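PDB 5C1F: septation protein imp2 from Schizosaccharomyces pombe, which links cytoskeletal proteins to phospholipid membranes, is required for normal septation and takes part in disassembly of the medial ring. Local coordinates for residues 114-125 against 203-214. Residues are numbered along the deposited sequence; the frame is centred on the assembly and turned at random.
Sequences KKKMIVSGIEKV and EWRSTCDKLQDI
Ile118 and Ile122 of helix 114-125 face Thr207 of helix 203-214 where the two helices run nearly antiparallel, their axes 162° apart in direction and 10.2 Å apart at closest approach. The Ile118 side chain is a knob in a hole formed by Thr207, Lys210, Leu211 and Ile214. Its two branches divide the work: CG1, anti to the carbonyl carbon (chi1 -73°), carries CD1 tip to tip onto Ile214 CD1 at 3.6 Å, while CG2 meets Thr207 CG2 at 3.8 Å. Beyond it, Lys114 and Ile214 slide past each other in opposite senses, the lysine offering only its aliphatic CB and CD.

These segments belong to the long helices 69-155 and 162-252 of the F-BAR domain, antiparallel partners in its elongated helical bundle. Leu23 and Phe27 of helix 18-59 pack on Leu211, and Arg301 of the second subunit forms salt bridges with Asp209 and Asp213.

One turn along, Ile122 CD1 lies 3.4 Å from Thr207 OG1, and Ile122 CG1 approaches Trp204 CE3 (4.0 Å) at the ring edge, near the ring plane. No hydrogen bond crosses the interface; the Thr207 hydroxyl instead donates to Glu203 O within its own helix (OG1 to O 2.8 Å), from 38° above the carbonyl plane, while the backbone N of Thr207 reaches the same oxygen from the opposite face. Replacing Thr207 with alanine would probably leave Glu203 O with one donor fewer and open a gap beside Ile118 CG2 and Ile122 CD1. Val125 CG2 meets Glu203 CG at 3.8 Å, the two side chains crossing at about a right angle, and Trp200 also packs against both Ile122 and Val125.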
loop_
_atom_site.group_PDB
_atom_site.type_symbol
_atom_site.label_atom_id
_atom_site.label_comp_id
_atom_site.label_asym_id
_atom_site.label_seq_id
_atom_site.Cartn_x
_atom_site.Cartn_y
_atom_site.Cartn_z
ATOM N N LYS A 114 36.508 3.559 -5.611
ATOM C CA LYS A 114 37.273 4.230 -4.567
ATOM C C LYS A 114 38.284 3.273 -3.942
ATOM O O LYS A 114 39.450 3.625 -3.753
ATOM C CB LYS A 114 36.343 4.798 -3.491
ATOM C CG LYS A 114 35.512 5.987 -3.951
ATOM C CD LYS A 114 34.684 6.556 -2.806
ATOM C CE LYS A 114 33.787 7.687 -3.275
ATOM N NZ LYS A 114 34.570 8.818 -3.844
ATOM N N LYS A 115 37.836 2.058 -3.639
ATOM C CA LYS A 115 38.710 1.046 -3.061
ATOM C C LYS A 115 39.850 0.692 -4.014
ATOM O O LYS A 115 40.998 0.565 -3.598
ATOM C CB LYS A 115 37.918 -0.214 -2.703
ATOM C CG LYS A 115 38.752 -1.274 -1.992
ATOM C CD LYS A 115 37.974 -2.557 -1.752
ATOM C CE LYS A 115 38.880 -3.632 -1.158
ATOM N NZ LYS A 115 38.170 -4.922 -0.931
ATOM N N LYS A 116 39.527 0.542 -5.295
ATOM C CA LYS A 116 40.525 0.202 -6.304
ATOM C C LYS A 116 41.612 1.269 -6.387
ATOM O O LYS A 116 42.799 0.957 -6.472
ATOM C CB LYS A 116 39.863 0.021 -7.671
ATOM C CG LYS A 116 40.825 -0.345 -8.790
ATOM C CD LYS A 116 40.120 -0.335 -10.142
ATOM C CE LYS A 116 41.050 -0.776 -11.262
ATOM N NZ LYS A 116 41.576 -2.150 -11.031
ATOM N N MET A 117 41.195 2.530 -6.358
ATOM C CA MET A 117 42.132 3.643 -6.436
ATOM C C MET A 117 42.977 3.744 -5.173
ATOM O O MET A 117 44.170 4.027 -5.236
ATOM C CB MET A 117 41.386 4.958 -6.685
ATOM C CG MET A 117 40.881 5.110 -8.113
ATOM S SD MET A 117 39.983 6.646 -8.419
ATOM C CE MET A 117 38.462 6.338 -7.521
ATOM N N ILE A 118 42.355 3.501 -4.024
ATOM C CA ILE A 118 43.046 3.637 -2.746
ATOM C C ILE A 118 43.965 2.449 -2.450
ATOM O O ILE A 118 45.129 2.636 -2.096
ATOM C CB ILE A 118 42.042 3.813 -1.594
ATOM C CG1 ILE A 118 41.428 5.212 -1.658
ATOM C CG2 ILE A 118 42.720 3.588 -0.249
ATOM C CD1 ILE A 118 40.488 5.526 -0.526
ATOM N N VAL A 119 43.440 1.237 -2.604
ATOM C CA VAL A 119 44.209 0.021 -2.349
ATOM C C VAL A 119 45.470 -0.054 -3.209
ATOM O O VAL A 119 46.545 -0.392 -2.716
ATOM C CB VAL A 119 43.350 -1.243 -2.589
ATOM C CG1 VAL A 119 44.226 -2.475 -2.763
ATOM C CG2 VAL A 119 42.362 -1.434 -1.447
ATOM N N SER A 120 45.335 0.276 -4.491
ATOM C CA SER A 120 46.464 0.232 -5.415
ATOM C C SER A 120 47.597 1.145 -4.961
ATOM O O SER A 120 48.739 0.709 -4.813
ATOM C CB SER A 120 46.018 0.623 -6.826
ATOM O OG SER A 120 45.627 1.986 -6.879
ATOM N N GLY A 121 47.267 2.410 -4.721
ATOM C CA GLY A 121 48.259 3.413 -4.383
ATOM C C GLY A 121 48.830 3.334 -2.978
ATOM O O GLY A 121 49.575 4.220 -2.565
ATOM N N ILE A 122 48.490 2.285 -2.237
ATOM C CA ILE A 122 49.031 2.136 -0.894
ATOM C C ILE A 122 49.665 0.761 -0.686
ATOM O O ILE A 122 50.604 0.627 0.097
ATOM C CB ILE A 122 47.948 2.382 0.190
ATOM C CG1 ILE A 122 48.596 2.562 1.566
ATOM C CG2 ILE A 122 46.914 1.263 0.208
ATOM C CD1 ILE A 122 49.584 3.709 1.631
ATOM N N GLU A 123 49.176 -0.255 -1.397
ATOM C CA GLU A 123 49.726 -1.599 -1.243
ATOM C C GLU A 123 51.118 -1.692 -1.868
ATOM O O GLU A 123 51.951 -2.475 -1.417
ATOM C CB GLU A 123 48.795 -2.654 -1.851
ATOM C CG GLU A 123 48.774 -2.697 -3.370
ATOM C CD GLU A 123 47.952 -3.854 -3.907
ATOM O OE1 GLU A 123 47.424 -4.643 -3.092
ATOM O OE2 GLU A 123 47.835 -3.974 -5.144
ATOM N N LYS A 124 51.369 -0.887 -2.896
ATOM C CA LYS A 124 52.688 -0.837 -3.516
ATOM C C LYS A 124 53.698 -0.275 -2.524
ATOM O O LYS A 124 54.799 -0.809 -2.366
ATOM C CB LYS A 124 52.672 0.011 -4.790
ATOM C CG LYS A 124 51.605 -0.374 -5.803
ATOM C CD LYS A 124 51.819 0.358 -7.121
ATOM C CE LYS A 124 50.649 0.162 -8.074
ATOM N NZ LYS A 124 49.427 0.885 -7.619
ATOM N N VAL A 125 53.310 0.808 -1.857
ATOM C CA VAL A 125 54.157 1.441 -0.855
ATOM C C VAL A 125 54.412 0.488 0.306
ATOM O O VAL A 125 55.537 0.368 0.792
ATOM C CB VAL A 125 53.524 2.740 -0.326
ATOM C CG1 VAL A 125 54.379 3.347 0.775
ATOM C CG2 VAL A 125 53.327 3.732 -1.463
ATOM N N GLU A 203 52.463 8.503 3.109
ATOM C CA GLU A 203 51.465 7.926 2.219
ATOM C C GLU A 203 50.272 7.382 2.997
ATOM O O GLU A 203 49.126 7.538 2.579
ATOM C CB GLU A 203 52.088 6.822 1.365
ATOM C CG GLU A 203 51.621 6.831 -0.077
ATOM C CD GLU A 203 51.926 8.142 -0.775
ATOM O OE1 GLU A 203 53.085 8.605 -0.700
ATOM O OE2 GLU A 203 51.001 8.717 -1.390
ATOM N N TRP A 204 50.546 6.746 4.131
ATOM C CA TRP A 204 49.480 6.207 4.963
ATOM C C TRP A 204 48.681 7.335 5.597
ATOM O O TRP A 204 47.475 7.207 5.803
ATOM C CB TRP A 204 50.036 5.277 6.043
ATOM C CG TRP A 204 48.972 4.698 6.926
ATOM C CD1 TRP A 204 48.859 4.845 8.278
ATOM C CD2 TRP A 204 47.859 3.891 6.518
ATOM N NE1 TRP A 204 47.754 4.172 8.737
ATOM C CE2 TRP A 204 47.123 3.576 7.675
ATOM C CE3 TRP A 204 47.419 3.398 5.285
ATOM C CZ2 TRP A 204 45.968 2.797 7.638
ATOM C CZ3 TRP A 204 46.274 2.622 5.250
ATOM C CH2 TRP A 204 45.561 2.331 6.418
ATOM N N ARG A 205 49.356 8.438 5.906
ATOM C CA ARG A 205 48.670 9.636 6.378
ATOM C C ARG A 205 47.680 10.123 5.329
ATOM O O ARG A 205 46.523 10.401 5.634
ATOM C CB ARG A 205 49.668 10.747 6.709
ATOM C CG ARG A 205 49.098 12.145 6.503
ATOM C CD ARG A 205 50.101 13.228 6.856
ATOM N NE ARG A 205 49.686 14.538 6.361
ATOM C CZ ARG A 205 48.702 15.264 6.884
ATOM N NH1 ARG A 205 48.010 14.808 7.920
ATOM N NH2 ARG A 205 48.402 16.445 6.364
ATOM N N SER A 206 48.150 10.221 4.088
ATOM C CA SER A 206 47.320 10.661 2.976
ATOM C C SER A 206 46.151 9.704 2.768
ATOM O O SER A 206 45.021 10.129 2.525
ATOM C CB SER A 206 48.158 10.767 1.699
ATOM O OG SER A 206 47.349 11.084 0.581
ATOM N N THR A 207 46.435 8.411 2.879
ATOM C CA THR A 207 45.416 7.379 2.725
ATOM C C THR A 207 44.387 7.447 3.849
ATOM O O THR A 207 43.191 7.282 3.616
ATOM C CB THR A 207 46.045 5.969 2.692
ATOM O OG1 THR A 207 47.013 5.901 1.638
ATOM C CG2 THR A 207 44.980 4.910 2.460
ATOM N N CYS A 208 44.857 7.693 5.069
ATOM C CA CYS A 208 43.965 7.796 6.222
ATOM C C CYS A 208 42.986 8.955 6.068
ATOM O O CYS A 208 41.818 8.842 6.445
ATOM C CB CYS A 208 44.768 7.958 7.513
ATOM S SG CYS A 208 45.498 6.424 8.127
ATOM N N ASP A 209 43.464 10.066 5.517
ATOM C CA ASP A 209 42.602 11.211 5.249
ATOM C C ASP A 209 41.491 10.826 4.277
ATOM O O ASP A 209 40.323 11.131 4.506
ATOM C CB ASP A 209 43.409 12.390 4.693
ATOM C CG ASP A 209 44.136 13.166 5.779
ATOM O OD1 ASP A 209 43.656 13.174 6.934
ATOM O OD2 ASP A 209 45.184 13.774 5.476
ATOM N N LYS A 210 41.866 10.145 3.198
ATOM C CA LYS A 210 40.906 9.698 2.194
ATOM C C LYS A 210 39.946 8.657 2.757
ATOM O O LYS A 210 38.764 8.644 2.410
ATOM C CB LYS A 210 41.632 9.131 0.973
ATOM C CG LYS A 210 42.427 10.162 0.195
ATOM C CD LYS A 210 43.084 9.549 -1.029
ATOM C CE LYS A 210 43.913 10.578 -1.776
ATOM N NZ LYS A 210 44.710 9.959 -2.871
ATOM N N LEU A 211 40.458 7.787 3.622
ATOM C CA LEU A 211 39.631 6.759 4.244
ATOM C C LEU A 211 38.655 7.373 5.237
ATOM O O LEU A 211 37.542 6.879 5.409
ATOM C CB LEU A 211 40.503 5.709 4.933
ATOM C CG LEU A 211 41.239 4.769 3.977
ATOM C CD1 LEU A 211 42.146 3.816 4.733
ATOM C CD2 LEU A 211 40.241 3.999 3.127
ATOM N N GLN A 212 39.070 8.456 5.886
ATOM C CA GLN A 212 38.187 9.166 6.804
ATOM C C GLN A 212 37.104 9.912 6.033
ATOM O O GLN A 212 35.965 10.007 6.486
ATOM C CB GLN A 212 38.973 10.136 7.684
ATOM C CG GLN A 212 38.111 10.863 8.704
ATOM C CD GLN A 212 38.929 11.697 9.665
ATOM O OE1 GLN A 212 40.150 11.560 9.738
ATOM N NE2 GLN A 212 38.260 12.570 10.411
ATOM N N ASP A 213 37.465 10.440 4.868
ATOM C CA ASP A 213 36.489 11.092 4.003
ATOM C C ASP A 213 35.389 10.110 3.633
ATOM O O ASP A 213 34.208 10.420 3.745
ATOM C CB ASP A 213 37.152 11.643 2.738
ATOM C CG ASP A 213 37.997 12.872 3.008
ATOM O OD1 ASP A 213 37.849 13.467 4.095
ATOM O OD2 ASP A 213 38.801 13.249 2.128
ATOM N N ILE A 214 35.791 8.915 3.212
ATOM C CA ILE A 214 34.846 7.879 2.810
ATOM C C ILE A 214 33.894 7.510 3.941
ATOM O O ILE A 214 32.691 7.359 3.722
ATOM C CB ILE A 214 35.583 6.613 2.326
ATOM C CG1 ILE A 214 36.234 6.871 0.967
ATOM C CG2 ILE A 214 34.627 5.427 2.231
ATOM C CD1 ILE A 214 36.995 5.677 0.420
#